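Local structure of peptide chain release factor 2 (Thermus thermophilus, 2IHR) at residues I211-L222 with L276-E285. The protein recognises the stop codons UGA and UAA on the ribosome and directs the release of the finished polypeptide. Residues are numbered along the deposited sequence; the frame is centred on the assembly and turned at random.
Sequences IPEVDEEVEVVL and LKILKARLYE
Tyr284 meets two valines of the 211-222 segment. Val214 CG1 lies 3.6 Å from Tyr284 CE2, and Val218 CG1 approaches Tyr284 CE1 at 3.8 Å, both obliquely. With CG anti to the backbone N (chi1 -180°), Tyr284 sets its ring against both valines, which lie on one side of its plane. Small Ala281 lets the chain come close, its CB 3.9 Å from Pro212 O. The buried Glu219 carboxylate lies over the helix backbone, with OE2 3.2 Å from Lys280 CB. Leu222 closes the far end: its CD1 meets Leu279 CD1 at 3.8 Å and touches Leu276 CD2. The looser side carries charge. Glu216 is exposed, and Glu213 OE2 rests against Lys277 CD at 3.7 Å, with the charged ends apart. Lys280 links the two sides: its base packs against Glu219, and its NZ donates to Val220 O at 2.9 Å, nearly in line with the carbonyl (168°). A methionine in its place would probably leave the Val220 carbonyl without this donor and the loop less firmly held. The arrangement joins strand 201-213 to helix 268-294, which packs on the three-stranded sheet in the RF-1 family region, carrier of the GGQ peptide-hydrolysis motif in prokaryotic and mitochondrial release factors.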
ATOM      1  N   ILE A 211       6.021   0.751   2.945  1.00 64.70           N
ATOM      2  CA  ILE A 211       7.020   0.941   1.884  1.00 57.19           C
ATOM      3  C   ILE A 211       6.949  -0.353   1.042  1.00 60.81           C
ATOM      4  O   ILE A 211       6.483  -1.385   1.516  1.00 62.67           O
ATOM      5  CB  ILE A 211       8.409   1.068   2.469  1.00 60.78           C
ATOM      6  CG1 ILE A 211       8.813  -0.286   3.060  1.00 57.21           C
ATOM      7  CG2 ILE A 211       8.454   2.252   3.476  1.00 45.48           C
ATOM      8  CD1 ILE A 211      10.099  -0.283   3.782  1.00 49.93           C
ATOM      9  N   PRO A 212       7.406  -0.335  -0.208  1.00 68.55           N
ATOM     10  CA  PRO A 212       7.266  -1.636  -0.900  1.00 69.87           C
ATOM     11  C   PRO A 212       8.446  -2.605  -0.864  1.00 73.52           C
ATOM     12  O   PRO A 212       9.610  -2.162  -0.892  1.00 69.53           O
ATOM     13  CB  PRO A 212       6.962  -1.234  -2.340  1.00 60.04           C
ATOM     14  CG  PRO A 212       7.813  -0.010  -2.516  1.00 59.84           C
ATOM     15  CD  PRO A 212       7.673   0.761  -1.162  1.00 57.40           C
ATOM     16  N   GLU A 213       8.134  -3.913  -0.799  1.00 69.07           N
ATOM     17  CA  GLU A 213       9.156  -4.973  -0.861  1.00 72.41           C
ATOM     18  C   GLU A 213       9.435  -5.184  -2.353  1.00 73.86           C
ATOM     19  O   GLU A 213       8.712  -5.905  -3.067  1.00 73.64           O
ATOM     20  CB  GLU A 213       8.692  -6.307  -0.278  1.00 79.41           C
ATOM     21  CG  GLU A 213       9.236  -7.497  -1.094  1.00 79.21           C
ATOM     22  CD  GLU A 213       9.058  -8.842  -0.421  1.00 83.64           C
ATOM     23  OE1 GLU A 213       8.105  -9.595  -0.781  1.00 77.53           O
ATOM     24  OE2 GLU A 213       9.892  -9.134   0.473  1.00 78.14           O
ATOM     25  N   VAL A 214      10.493  -4.528  -2.805  1.00 67.93           N
ATOM     26  CA  VAL A 214      10.966  -4.544  -4.181  1.00 76.64           C
ATOM     27  C   VAL A 214      11.659  -5.841  -4.641  1.00 89.13           C
ATOM     28  O   VAL A 214      11.664  -6.866  -3.932  1.00 96.37           O
ATOM     29  CB  VAL A 214      11.916  -3.391  -4.369  1.00 73.20           C
ATOM     30  CG1 VAL A 214      11.211  -2.062  -4.037  1.00 60.40           C
ATOM     31  CG2 VAL A 214      13.068  -3.582  -3.443  1.00 78.05           C
ATOM     32  N   ASP A 215      12.305  -5.766  -5.798  1.00120.73           N
ATOM     33  CA  ASP A 215      12.899  -6.950  -6.391  1.00126.90           C
ATOM     34  C   ASP A 215      14.346  -7.367  -6.187  1.00128.68           C
ATOM     35  O   ASP A 215      14.891  -8.087  -7.024  1.00132.61           O
ATOM     36  CB  ASP A 215      12.572  -6.945  -7.888  1.00126.98           C
ATOM     37  CG  ASP A 215      12.129  -5.572  -8.391  1.00132.26           C
ATOM     38  OD1 ASP A 215      11.817  -4.654  -7.589  1.00134.44           O
ATOM     39  OD2 ASP A 215      12.063  -5.406  -9.620  1.00130.35           O
ATOM     40  N   GLU A 216      14.952  -6.940  -5.085  1.00116.44           N
ATOM     41  CA  GLU A 216      16.323  -7.308  -4.716  1.00120.09           C
ATOM     42  C   GLU A 216      17.423  -7.177  -5.758  1.00118.79           C
ATOM     43  O   GLU A 216      18.607  -7.233  -5.418  1.00124.00           O
ATOM     44  CB  GLU A 216      16.324  -8.742  -4.139  1.00140.19           C
ATOM     45  CG  GLU A 216      16.004  -9.871  -5.107  1.00146.89           C
ATOM     46  CD  GLU A 216      15.947 -11.228  -4.431  1.00149.85           C
ATOM     47  OE1 GLU A 216      14.852 -11.840  -4.368  1.00154.21           O
ATOM     48  OE2 GLU A 216      17.005 -11.677  -3.954  1.00151.73           O
ATOM     49  N   GLU A 217      17.017  -7.066  -7.019  1.00117.56           N
ATOM     50  CA  GLU A 217      17.932  -6.911  -8.136  1.00110.66           C
ATOM     51  C   GLU A 217      18.155  -5.417  -8.181  1.00107.09           C
ATOM     52  O   GLU A 217      19.273  -4.935  -8.449  1.00110.79           O
ATOM     53  CB  GLU A 217      17.296  -7.346  -9.465  1.00 90.85           C
ATOM     54  CG  GLU A 217      17.360  -8.834  -9.733  1.00100.79           C
ATOM     55  CD  GLU A 217      16.316  -9.623  -8.952  1.00110.04           C
ATOM     56  OE1 GLU A 217      16.678 -10.381  -8.024  1.00118.53           O
ATOM     57  OE2 GLU A 217      15.121  -9.482  -9.273  1.00115.52           O
ATOM     58  N   VAL A 218      17.083  -4.684  -7.917  1.00 92.85           N
ATOM     59  CA  VAL A 218      17.138  -3.236  -7.927  1.00 86.59           C
ATOM     60  C   VAL A 218      17.630  -2.713  -6.586  1.00 83.36           C
ATOM     61  O   VAL A 218      17.839  -1.511  -6.409  1.00 77.73           O
ATOM     62  CB  VAL A 218      15.761  -2.670  -8.248  1.00 94.07           C
ATOM     63  CG1 VAL A 218      15.788  -1.154  -8.185  1.00 95.91           C
ATOM     64  CG2 VAL A 218      15.340  -3.142  -9.646  1.00 84.63           C
ATOM     65  N   GLU A 219      17.822  -3.644  -5.652  1.00 95.68           N
ATOM     66  CA  GLU A 219      18.292  -3.331  -4.301  1.00102.61           C
ATOM     67  C   GLU A 219      19.803  -3.496  -4.214  1.00105.60           C
ATOM     68  O   GLU A 219      20.383  -4.336  -4.915  1.00109.34           O
ATOM     69  CB  GLU A 219      17.643  -4.262  -3.264  1.00119.11           C
ATOM     70  CG  GLU A 219      16.175  -4.007  -3.006  1.00126.29           C
ATOM     71  CD  GLU A 219      15.563  -4.991  -2.015  1.00133.91           C
ATOM     72  OE1 GLU A 219      15.631  -6.213  -2.264  1.00139.26           O
ATOM     73  OE2 GLU A 219      15.003  -4.542  -0.988  1.00137.80           O
ATOM     74  N   VAL A 220      20.433  -2.702  -3.348  1.00106.30           N
ATOM     75  CA  VAL A 220      21.876  -2.773  -3.149  1.00105.81           C
ATOM     76  C   VAL A 220      22.287  -4.164  -2.690  1.00106.34           C
ATOM     77  O   VAL A 220      21.449  -5.064  -2.521  1.00102.96           O
ATOM     78  CB  VAL A 220      22.377  -1.763  -2.088  1.00120.79           C
ATOM     79  CG1 VAL A 220      22.724  -0.449  -2.747  1.00125.50           C
ATOM     80  CG2 VAL A 220      21.322  -1.563  -1.015  1.00118.69           C
ATOM     81  N   VAL A 221      23.593  -4.332  -2.502  1.00130.61           N
ATOM     82  CA  VAL A 221      24.161  -5.597  -2.060  1.00127.60           C
ATOM     83  C   VAL A 221      24.842  -5.336  -0.728  1.00124.89           C
ATOM     84  O   VAL A 221      25.436  -4.278  -0.502  1.00123.04           O
ATOM     85  CB  VAL A 221      25.176  -6.134  -3.067  1.00 94.42           C
ATOM     86  CG1 VAL A 221      25.166  -7.643  -3.026  1.00 98.22           C
ATOM     87  CG2 VAL A 221      24.850  -5.612  -4.475  1.00 90.41           C
ATOM     88  N   LEU A 222      24.762  -6.308   0.162  1.00 87.82           N
ATOM     89  CA  LEU A 222      25.326  -6.087   1.478  1.00 88.49           C
ATOM     90  C   LEU A 222      26.662  -6.725   1.831  1.00 85.34           C
ATOM     91  O   LEU A 222      26.934  -7.910   1.549  1.00 77.02           O
ATOM     92  CB  LEU A 222      24.280  -6.450   2.544  1.00101.54           C
ATOM     93  CG  LEU A 222      23.007  -5.597   2.651  1.00 97.83           C
ATOM     94  CD1 LEU A 222      22.037  -6.267   3.632  1.00 86.81           C
ATOM     95  CD2 LEU A 222      23.357  -4.159   3.084  1.00 95.57           C
ATOM     96  N   LEU A 276      16.809  -9.497   6.219  1.00 70.12           N
ATOM     97  CA  LEU A 276      17.667  -8.862   5.221  1.00 73.11           C
ATOM     98  C   LEU A 276      16.893  -8.378   4.010  1.00 71.86           C
ATOM     99  O   LEU A 276      17.289  -7.406   3.358  1.00 70.18           O
ATOM    100  CB  LEU A 276      18.756  -9.852   4.773  1.00 88.52           C
ATOM    101  CG  LEU A 276      19.893 -10.261   5.724  1.00 87.47           C
ATOM    102  CD1 LEU A 276      20.615 -11.427   5.093  1.00 85.73           C
ATOM    103  CD2 LEU A 276      20.872  -9.096   5.973  1.00 84.84           C
ATOM    104  N   LYS A 277      15.798  -9.078   3.707  1.00 76.67           N
ATOM    105  CA  LYS A 277      14.938  -8.743   2.582  1.00 76.11           C
ATOM    106  C   LYS A 277      14.208  -7.445   2.948  1.00 71.45           C
ATOM    107  O   LYS A 277      14.071  -6.544   2.109  1.00 66.62           O
ATOM    108  CB  LYS A 277      13.956  -9.889   2.306  1.00 82.23           C
ATOM    109  CG  LYS A 277      13.905 -10.249   0.823  1.00 90.72           C
ATOM    110  CD  LYS A 277      12.875 -11.320   0.515  1.00 96.58           C
ATOM    111  CE  LYS A 277      13.261 -12.631   1.142  1.00104.49           C
ATOM    112  NZ  LYS A 277      12.650 -13.755   0.397  1.00109.61           N
ATOM    113  N   ILE A 278      13.756  -7.353   4.203  1.00 63.72           N
ATOM    114  CA  ILE A 278      13.110  -6.134   4.696  1.00 67.94           C
ATOM    115  C   ILE A 278      14.158  -5.021   4.745  1.00 70.97           C
ATOM    116  O   ILE A 278      13.989  -3.981   4.109  1.00 73.71           O
ATOM    117  CB  ILE A 278      12.490  -6.268   6.148  1.00 67.91           C
ATOM    118  CG1 ILE A 278      11.068  -6.859   6.105  1.00 62.96           C
ATOM    119  CG2 ILE A 278      12.308  -4.870   6.756  1.00 64.33           C
ATOM    120  CD1 ILE A 278      10.963  -8.306   5.830  1.00 64.12           C
ATOM    121  N   LEU A 279      15.240  -5.252   5.485  1.00 81.63           N
ATOM    122  CA  LEU A 279      16.310  -4.266   5.620  1.00 81.49           C
ATOM    123  C   LEU A 279      16.714  -3.638   4.298  1.00 79.11           C
ATOM    124  O   LEU A 279      16.861  -2.407   4.174  1.00 77.03           O
ATOM    125  CB  LEU A 279      17.548  -4.899   6.254  1.00 85.03           C
ATOM    126  CG  LEU A 279      18.620  -3.930   6.791  1.00 92.25           C
ATOM    127  CD1 LEU A 279      19.942  -4.171   6.071  1.00100.06           C
ATOM    128  CD2 LEU A 279      18.173  -2.469   6.642  1.00 92.67           C
ATOM    129  N   LYS A 280      16.898  -4.484   3.305  1.00 72.98           N
ATOM    130  CA  LYS A 280      17.306  -3.979   2.017  1.00 81.17           C
ATOM    131  C   LYS A 280      16.302  -2.932   1.537  1.00 82.69           C
ATOM    132  O   LYS A 280      16.671  -1.804   1.153  1.00 82.45           O
ATOM    133  CB  LYS A 280      17.439  -5.143   1.014  1.00 93.75           C
ATOM    134  CG  LYS A 280      18.856  -5.788   0.929  1.00 88.13           C
ATOM    135  CD  LYS A 280      18.806  -7.163   0.256  1.00 91.34           C
ATOM    136  CE  LYS A 280      20.097  -7.547  -0.422  1.00 92.20           C
ATOM    137  NZ  LYS A 280      19.973  -7.513  -1.914  1.00 88.79           N
ATOM    138  N   ALA A 281      15.027  -3.309   1.592  1.00108.54           N
ATOM    139  CA  ALA A 281      13.917  -2.457   1.167  1.00 99.64           C
ATOM    140  C   ALA A 281      13.775  -1.136   1.928  1.00 94.88           C
ATOM    141  O   ALA A 281      13.227  -0.167   1.406  1.00102.89           O
ATOM    142  CB  ALA A 281      12.661  -3.223   1.278  1.00 42.28           C
ATOM    143  N   ARG A 282      14.241  -1.107   3.169  1.00 67.63           N
ATOM    144  CA  ARG A 282      14.177   0.106   3.966  1.00 67.24           C
ATOM    145  C   ARG A 282      15.281   1.081   3.554  1.00 73.93           C
ATOM    146  O   ARG A 282      15.124   2.295   3.633  1.00 72.49           O
ATOM    147  CB  ARG A 282      14.303  -0.246   5.437  1.00 65.45           C
ATOM    148  CG  ARG A 282      13.095  -0.982   5.985  1.00 64.52           C
ATOM    149  CD  ARG A 282      13.175  -1.093   7.479  1.00 58.05           C
ATOM    150  NE  ARG A 282      13.425   0.237   7.981  1.00 58.36           N
ATOM    151  CZ  ARG A 282      13.804   0.519   9.219  1.00 61.13           C
ATOM    152  NH1 ARG A 282      13.990  -0.432  10.137  1.00 59.90           N
ATOM    153  NH2 ARG A 282      13.989   1.789   9.528  1.00 52.41           N
ATOM    154  N   LEU A 283      16.405   0.522   3.118  1.00 86.42           N
ATOM    155  CA  LEU A 283      17.532   1.315   2.665  1.00 83.72           C
ATOM    156  C   LEU A 283      17.121   1.892   1.323  1.00 84.66           C
ATOM    157  O   LEU A 283      17.365   3.059   1.028  1.00 87.49           O
ATOM    158  CB  LEU A 283      18.751   0.413   2.510  1.00 78.68           C
ATOM    159  CG  LEU A 283      19.321  -0.131   3.825  1.00 81.37           C
ATOM    160  CD1 LEU A 283      20.272  -1.304   3.582  1.00 72.74           C
ATOM    161  CD2 LEU A 283      20.017   1.028   4.540  1.00 79.14           C
ATOM    162  N   TYR A 284      16.488   1.055   0.513  1.00 76.68           N
ATOM    163  CA  TYR A 284      15.997   1.456  -0.796  1.00 78.47           C
ATOM    164  C   TYR A 284      15.040   2.648  -0.668  1.00 82.92           C
ATOM    165  O   TYR A 284      14.953   3.516  -1.538  1.00 84.51           O
ATOM    166  CB  TYR A 284      15.236   0.296  -1.420  1.00 66.13           C
ATOM    167  CG  TYR A 284      14.699   0.623  -2.779  1.00 67.63           C
ATOM    168  CD1 TYR A 284      15.541   0.670  -3.894  1.00 72.78           C
ATOM    169  CD2 TYR A 284      13.356   0.885  -2.967  1.00 71.13           C
ATOM    170  CE1 TYR A 284      15.046   0.964  -5.170  1.00 75.99           C
ATOM    171  CE2 TYR A 284      12.850   1.185  -4.246  1.00 74.88           C
ATOM    172  CZ  TYR A 284      13.703   1.214  -5.332  1.00 75.57           C
ATOM    173  OH  TYR A 284      13.199   1.431  -6.573  1.00 78.00           O
ATOM    174  N   GLU A 285      14.297   2.633   0.430  1.00 83.41           N
ATOM    175  CA  GLU A 285      13.332   3.653   0.754  1.00 80.33           C
ATOM    176  C   GLU A 285      14.118   4.837   1.271  1.00 80.12           C
ATOM    177  O   GLU A 285      13.831   5.966   0.891  1.00 83.00           O
ATOM    178  CB  GLU A 285      12.358   3.112   1.815  1.00 81.76           C
ATOM    179  CG  GLU A 285      11.464   4.142   2.525  1.00 82.25           C
ATOM    180  CD  GLU A 285      10.570   4.941   1.586  1.00 90.87           C
ATOM    181  OE1 GLU A 285      10.468   4.562   0.389  1.00 91.02           O
ATOM    182  OE2 GLU A 285       9.970   5.941   2.061  1.00 92.62           O
TER